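Local coordinates for protein thermospermine synthase (PDB 6BQ7) that probably makes thermospermine by transferring an aminopropyl group from decarboxylated S-adenosylmethionine to spermidine, and is seen here with spermidine bound, at residues A[81-86]-A[250-255]; A[106-111]-A[176-181]. One frame throughout, in Å; residues are numbered along the deposited sequence.

Contact 1: A[81-86]-A[250-255]; sequences ETDEFI and HIPSYA. With SPD (spermidine), chain C.
Asp83 reaches from the turn that leads into helix 84-98 to Ser253, in the short 3-10 turn that follows strand 243-251, the outermost strand, within this chain, of the Rossmann-like sheet. Its carboxylate takes two bonds from that one residue: the hydroxyl OG of Ser253 donates to Asp83 OD1 on its syn side at 2.9 Å, and the backbone N of Ser253 donates to Asp83 OD2, also at 2.9 Å and 16° out of the carboxylate plane. Such a fork holds the carboxylate against turning, and the first torsion that wedges CG between backbone N and carbonyl carbon (chi1 60°) aims it there. An alanine here would have no carboxylate and would probably leave both the N-H and the hydroxyl of Ser253 without their acceptor, setting that hydroxyl free to turn. Pro252 closes this tight, polar end with its CD 3.2 Å from Asp83 OD2; its ring has no N-H to offer, and suits the first position of the turn.

Toward Ile86 the packing is looser and mostly apolar, Ile86 CG2 also lying 3.8 Å from the carbonyl O of His250. Ile86 and Ile251 slide past each other in opposite directions, CG2 of Ile86 lying 3.9 Å from CG1 of Ile251. Here the more open side, at His250 and Pro252, is partly exposed, although Ile223 of a second subunit packs on Ile86 and Pro252. At the last position of the turn, the ring of Tyr254 is sandwiched: CG2 of Ile251 sits over the centre of one face, and the spermidine carbon C3 lies over the centre of the other, 3.5 Å above the plane.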
loop_
_atom_site.group_PDB
_atom_site.type_symbol
_atom_site.label_atom_id
_atom_site.label_comp_id
_atom_site.label_asym_id
_atom_site.label_seq_id
_atom_site.Cartn_x
_atom_site.Cartn_y
_atom_site.Cartn_z
ATOM N N GLU A 81 22.164 1.699 -2.414
ATOM C CA GLU A 81 23.409 1.320 -3.064
ATOM C C GLU A 81 23.580 2.025 -4.406
ATOM O O GLU A 81 24.688 2.470 -4.744
ATOM C CB GLU A 81 23.431 -0.213 -3.211
ATOM C CG GLU A 81 24.396 -0.783 -4.244
ATOM C CD GLU A 81 24.196 -2.293 -4.467
ATOM O OE1 GLU A 81 25.046 -2.924 -5.134
ATOM O OE2 GLU A 81 23.193 -2.849 -3.973
ATOM N N THR A 82 22.503 2.157 -5.189
ATOM C CA THR A 82 22.676 2.719 -6.534
ATOM C C THR A 82 22.999 4.209 -6.518
ATOM O O THR A 82 23.603 4.715 -7.473
ATOM C CB THR A 82 21.428 2.492 -7.381
ATOM O OG1 THR A 82 20.291 3.033 -6.696
ATOM C CG2 THR A 82 21.210 1.023 -7.634
ATOM N N ASP A 83 22.591 4.949 -5.483
ATOM C CA ASP A 83 22.790 6.388 -5.563
ATOM C C ASP A 83 23.257 7.047 -4.276
ATOM O O ASP A 83 23.262 8.286 -4.219
ATOM C CB ASP A 83 21.520 7.106 -6.061
ATOM C CG ASP A 83 20.319 6.899 -5.156
ATOM O OD1 ASP A 83 20.503 6.611 -3.952
ATOM O OD2 ASP A 83 19.183 7.056 -5.658
ATOM N N GLU A 84 23.670 6.287 -3.252
ATOM C CA GLU A 84 24.248 6.949 -2.082
ATOM C C GLU A 84 25.486 7.761 -2.455
ATOM O O GLU A 84 25.822 8.729 -1.751
ATOM C CB GLU A 84 24.586 5.944 -0.974
ATOM C CG GLU A 84 25.558 4.837 -1.357
ATOM C CD GLU A 84 27.039 5.186 -1.134
ATOM O OE1 GLU A 84 27.370 6.321 -0.735
ATOM O OE2 GLU A 84 27.895 4.313 -1.388
ATOM N N PHE A 85 26.177 7.405 -3.551
ATOM C CA PHE A 85 27.334 8.201 -3.966
ATOM C C PHE A 85 26.961 9.654 -4.201
ATOM O O PHE A 85 27.776 10.554 -3.944
ATOM C CB PHE A 85 28.009 7.608 -5.217
ATOM C CG PHE A 85 27.232 7.780 -6.507
ATOM C CD1 PHE A 85 26.317 6.811 -6.921
ATOM C CD2 PHE A 85 27.460 8.875 -7.335
ATOM C CE1 PHE A 85 25.630 6.956 -8.133
ATOM C CE2 PHE A 85 26.775 9.030 -8.541
ATOM C CZ PHE A 85 25.858 8.076 -8.937
ATOM N N ILE A 86 25.742 9.918 -4.676
ATOM C CA ILE A 86 25.344 11.306 -4.895
ATOM C C ILE A 86 25.341 12.056 -3.578
ATOM O O ILE A 86 25.913 13.146 -3.455
ATOM C CB ILE A 86 23.964 11.395 -5.567
ATOM C CG1 ILE A 86 23.960 10.705 -6.934
ATOM C CG2 ILE A 86 23.566 12.876 -5.693
ATOM C CD1 ILE A 86 22.570 10.611 -7.542
ATOM N N HIS A 250 19.253 16.249 -6.705
ATOM C CA HIS A 250 18.266 15.186 -6.712
ATOM C C HIS A 250 18.890 13.868 -6.273
ATOM O O HIS A 250 19.972 13.497 -6.738
ATOM C CB HIS A 250 17.668 15.044 -8.112
ATOM C CG HIS A 250 16.557 14.040 -8.192
ATOM N ND1 HIS A 250 16.638 12.907 -8.975
ATOM C CD2 HIS A 250 15.348 13.993 -7.578
ATOM C CE1 HIS A 250 15.523 12.203 -8.842
ATOM N NE2 HIS A 250 14.726 12.840 -7.999
ATOM N N ILE A 251 18.206 13.159 -5.377
ATOM C CA ILE A 251 18.612 11.805 -5.012
ATOM C C ILE A 251 17.421 10.888 -5.253
ATOM O O ILE A 251 16.428 10.938 -4.507
ATOM C CB ILE A 251 19.136 11.767 -3.569
ATOM C CG1 ILE A 251 20.314 12.769 -3.484
ATOM C CG2 ILE A 251 19.561 10.360 -3.187
ATOM C CD1 ILE A 251 21.000 12.860 -2.166
ATOM N N PRO A 252 17.465 10.056 -6.299
ATOM C CA PRO A 252 16.255 9.305 -6.680
ATOM C C PRO A 252 15.685 8.465 -5.559
ATOM O O PRO A 252 14.460 8.444 -5.375
ATOM C CB PRO A 252 16.727 8.434 -7.851
ATOM C CG PRO A 252 17.922 9.178 -8.413
ATOM C CD PRO A 252 18.596 9.818 -7.213
ATOM N N SER A 253 16.533 7.757 -4.808
ATOM C CA SER A 253 16.020 6.932 -3.727
ATOM C C SER A 253 15.344 7.768 -2.642
ATOM O O SER A 253 14.574 7.219 -1.850
ATOM C CB SER A 253 17.146 6.093 -3.113
ATOM O OG SER A 253 18.065 6.967 -2.482
ATOM N N TYR A 254 15.568 9.055 -2.595
ATOM C CA TYR A 254 14.925 9.890 -1.601
ATOM C C TYR A 254 13.653 10.492 -2.114
ATOM O O TYR A 254 12.974 11.127 -1.410
ATOM C CB TYR A 254 15.817 11.045 -1.232
ATOM C CG TYR A 254 16.992 10.720 -0.427
ATOM C CD1 TYR A 254 17.322 9.443 -0.170
ATOM C CD2 TYR A 254 17.802 11.696 0.040
ATOM C CE1 TYR A 254 18.418 9.130 0.555
ATOM C CE2 TYR A 254 18.909 11.399 0.763
ATOM C CZ TYR A 254 19.205 10.103 1.025
ATOM O OH TYR A 254 20.300 9.769 1.747
ATOM N N ALA A 255 13.375 10.288 -3.372
ATOM C CA ALA A 255 12.264 10.880 -4.057
ATOM C C ALA A 255 12.133 12.362 -3.823
ATOM O O ALA A 255 11.028 12.802 -3.644
ATOM C CB ALA A 255 10.970 10.174 -3.734
HETATM N N1 SPD C . 13.855 9.212 2.856
HETATM C C2 SPD C . 14.365 10.551 3.068
HETATM C C3 SPD C . 15.881 10.470 3.072
HETATM C C4 SPD C . 16.413 10.872 4.442
HETATM C C5 SPD C . 17.920 11.094 4.326
HETATM N N6 SPD C . 18.485 11.488 5.605
HETATM C C7 SPD C . 19.813 12.036 5.385
HETATM C C8 SPD C . 20.619 11.949 6.680
HETATM C C9 SPD C . 21.531 10.728 6.635
HETATM N N10 SPD C . 22.290 10.656 7.874
#

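Contact 2: A[106-111]-A[176-181]; sequences FIMGGG and DVIVGD. With SPD (spermidine), chain C.
Met108, Ile178 and Phe106 form the apolar centre on one face of two neighbouring parallel strands. CG of Met108 lies 4.0 Å from CG2 of Ile178, while CG1 of the same isoleucine reaches the CB of Phe106. The thioether chain bends at its last torsion (chi3 -75°), which brings CE to 3.6 Å from the CA of Gly180; glycine suits that place because a side chain on this face would press on the methyl. Phe214 of strand 212-220 packs on both Met108 and Ile178. On the other face Ile107 and Val179, branched residues at home in a strand, meet under helix 114-119.

Between the faces runs the backbone pairing. Phe106 N donates to Val177 O, Val179 N to Phe106 O, Met108 N to Val179 O, and Asp181 N to Met108 O at 2.8 Å. The last bond fixes the start of the polar edge, where the chain of 106-111 runs on from Met108 into three glycines. At Gly109 (phi 95°) a CB would be jammed against the carbonyl O of the residue before and would strike Asp181 O, so glycine suits the place; a CB on Gly110 would strike CG2 of Ile107.

Beside them stands Asp181, predicted to be the proton acceptor. Its OD1 accepts a hydrogen bond from spermidine N10 at 3.1 Å and is also hydrogen-bonded to the Tyr87 hydroxyl, while OD2 is hydrogen-bonded to Thr115 OG1. A glycine-rich turn and an acidic residue at the ends of adjacent parallel strands are characteristic of the Rossmann-like active site of the spermidine/spermine synthases.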
loop_
_atom_site.group_PDB
_atom_site.type_symbol
_atom_site.label_atom_id
_atom_site.label_comp_id
_atom_site.label_asym_id
_atom_site.label_seq_id
_atom_site.Cartn_x
_atom_site.Cartn_y
_atom_site.Cartn_z
ATOM N N PHE A 106 36.137 16.243 11.407
ATOM C CA PHE A 106 35.246 15.644 12.387
ATOM C C PHE A 106 33.896 15.423 11.714
ATOM O O PHE A 106 33.376 16.332 11.057
ATOM C CB PHE A 106 35.126 16.585 13.591
ATOM C CG PHE A 106 34.393 16.014 14.769
ATOM C CD1 PHE A 106 33.023 16.154 14.881
ATOM C CD2 PHE A 106 35.090 15.405 15.811
ATOM C CE1 PHE A 106 32.346 15.655 16.004
ATOM C CE2 PHE A 106 34.420 14.897 16.929
ATOM C CZ PHE A 106 33.057 15.028 17.027
ATOM N N ILE A 107 33.341 14.221 11.844
ATOM C CA ILE A 107 32.005 13.907 11.326
ATOM C C ILE A 107 31.042 13.837 12.497
ATOM O O ILE A 107 31.179 12.964 13.361
ATOM C CB ILE A 107 31.977 12.573 10.568
ATOM C CG1 ILE A 107 32.954 12.537 9.402
ATOM C CG2 ILE A 107 30.560 12.272 10.058
ATOM C CD1 ILE A 107 33.224 11.098 8.918
ATOM N N MET A 108 30.046 14.722 12.525
ATOM C CA MET A 108 28.924 14.530 13.438
ATOM C C MET A 108 27.969 13.496 12.839
ATOM O O MET A 108 27.285 13.775 11.846
ATOM C CB MET A 108 28.210 15.846 13.685
ATOM C CG MET A 108 29.163 17.006 13.970
ATOM S SD MET A 108 28.222 18.389 14.607
ATOM C CE MET A 108 27.451 18.955 13.100
ATOM N N GLY A 109 27.921 12.306 13.426
ATOM C CA GLY A 109 27.112 11.225 12.875
ATOM C C GLY A 109 27.949 10.331 11.978
ATOM O O GLY A 109 29.023 9.870 12.379
ATOM N N GLY A 110 27.463 10.089 10.764
ATOM C CA GLY A 110 28.226 9.332 9.779
ATOM C C GLY A 110 28.473 7.866 10.091
ATOM O O GLY A 110 29.430 7.290 9.566
ATOM N N GLY A 111 27.636 7.237 10.920
ATOM C CA GLY A 111 27.890 5.861 11.345
ATOM C C GLY A 111 27.886 4.820 10.235
ATOM O O GLY A 111 28.428 3.719 10.421
ATOM N N ASP A 176 39.874 21.187 10.349
ATOM C CA ASP A 176 39.778 22.014 9.153
ATOM C C ASP A 176 38.381 21.969 8.566
ATOM O O ASP A 176 37.913 22.956 7.988
ATOM C CB ASP A 176 40.795 21.588 8.098
ATOM C CG ASP A 176 42.218 21.575 8.622
ATOM O OD1 ASP A 176 42.693 22.642 9.077
ATOM O OD2 ASP A 176 42.898 20.536 8.521
ATOM N N VAL A 177 37.718 20.844 8.715
ATOM C CA VAL A 177 36.352 20.692 8.259
ATOM C C VAL A 177 35.545 19.897 9.287
ATOM O O VAL A 177 36.033 19.007 9.872
ATOM C CB VAL A 177 36.261 19.950 6.902
ATOM C CG1 VAL A 177 34.845 19.836 6.403
ATOM C CG2 VAL A 177 37.093 20.568 5.801
ATOM N N ILE A 178 34.333 20.304 9.548
ATOM C CA ILE A 178 33.406 19.528 10.362
ATOM C C ILE A 178 32.191 19.224 9.501
ATOM O O ILE A 178 31.629 20.130 8.872
ATOM C CB ILE A 178 33.010 20.264 11.653
ATOM C CG1 ILE A 178 34.235 20.441 12.541
ATOM C CG2 ILE A 178 31.931 19.454 12.408
ATOM C CD1 ILE A 178 34.069 21.465 13.634
ATOM N N VAL A 179 31.806 17.956 9.449
ATOM C CA VAL A 179 30.749 17.477 8.565
ATOM C C VAL A 179 29.558 17.072 9.428
ATOM O O VAL A 179 29.683 16.208 10.302
ATOM C CB VAL A 179 31.238 16.306 7.698
ATOM C CG1 VAL A 179 30.109 15.755 6.828
ATOM C CG2 VAL A 179 32.435 16.752 6.850
ATOM N N GLY A 180 28.415 17.727 9.213
ATOM C CA GLY A 180 27.187 17.339 9.873
ATOM C C GLY A 180 26.450 16.295 9.064
ATOM O O GLY A 180 25.924 16.586 7.981
ATOM N N ASP A 181 26.413 15.067 9.572
ATOM C CA ASP A 181 25.691 14.000 8.886
ATOM C C ASP A 181 24.656 13.378 9.809
ATOM O O ASP A 181 24.602 12.149 9.954
ATOM C CB ASP A 181 26.659 12.934 8.374
ATOM C CG ASP A 181 26.022 12.010 7.340
ATOM O OD1 ASP A 181 24.845 12.243 6.957
ATOM O OD2 ASP A 181 26.712 11.053 6.916
HETATM N N1 SPD C . 13.855 9.212 2.856
HETATM C C2 SPD C . 14.365 10.551 3.068
HETATM C C3 SPD C . 15.881 10.470 3.072
HETATM C C4 SPD C . 16.413 10.872 4.442
HETATM C C5 SPD C . 17.920 11.094 4.326
HETATM N N6 SPD C . 18.485 11.488 5.605
HETATM C C7 SPD C . 19.813 12.036 5.385
HETATM C C8 SPD C . 20.619 11.949 6.680
HETATM C C9 SPD C . 21.531 10.728 6.635
HETATM N N10 SPD C . 22.290 10.656 7.874
#

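How the contacts relate
The two contacts meet one bound spermidine at different points, contact 1 along its C3 to C5 chain and contact 2 at N10; their centres are 20 Å apart and their nearest atoms about 7 Å. Both reach the same mixed sheet: contact 2 pairs strands 104-107 and 175-181 in its interior, whereas contact 1 ties the start of helix 84-98 to the end of strand 243-251, outermost within this chain. Along the chain the order is 81-86, 106-111, 176-181, 250-255, so contact 2 is nested inside the loop that contact 1 closes. Helix 84-98 links them, leading from contact 1 to strand 104-107 and sending Tyr87 to Asp181. One places an aromatic face along the polyamine, the other a carboxylate at its end.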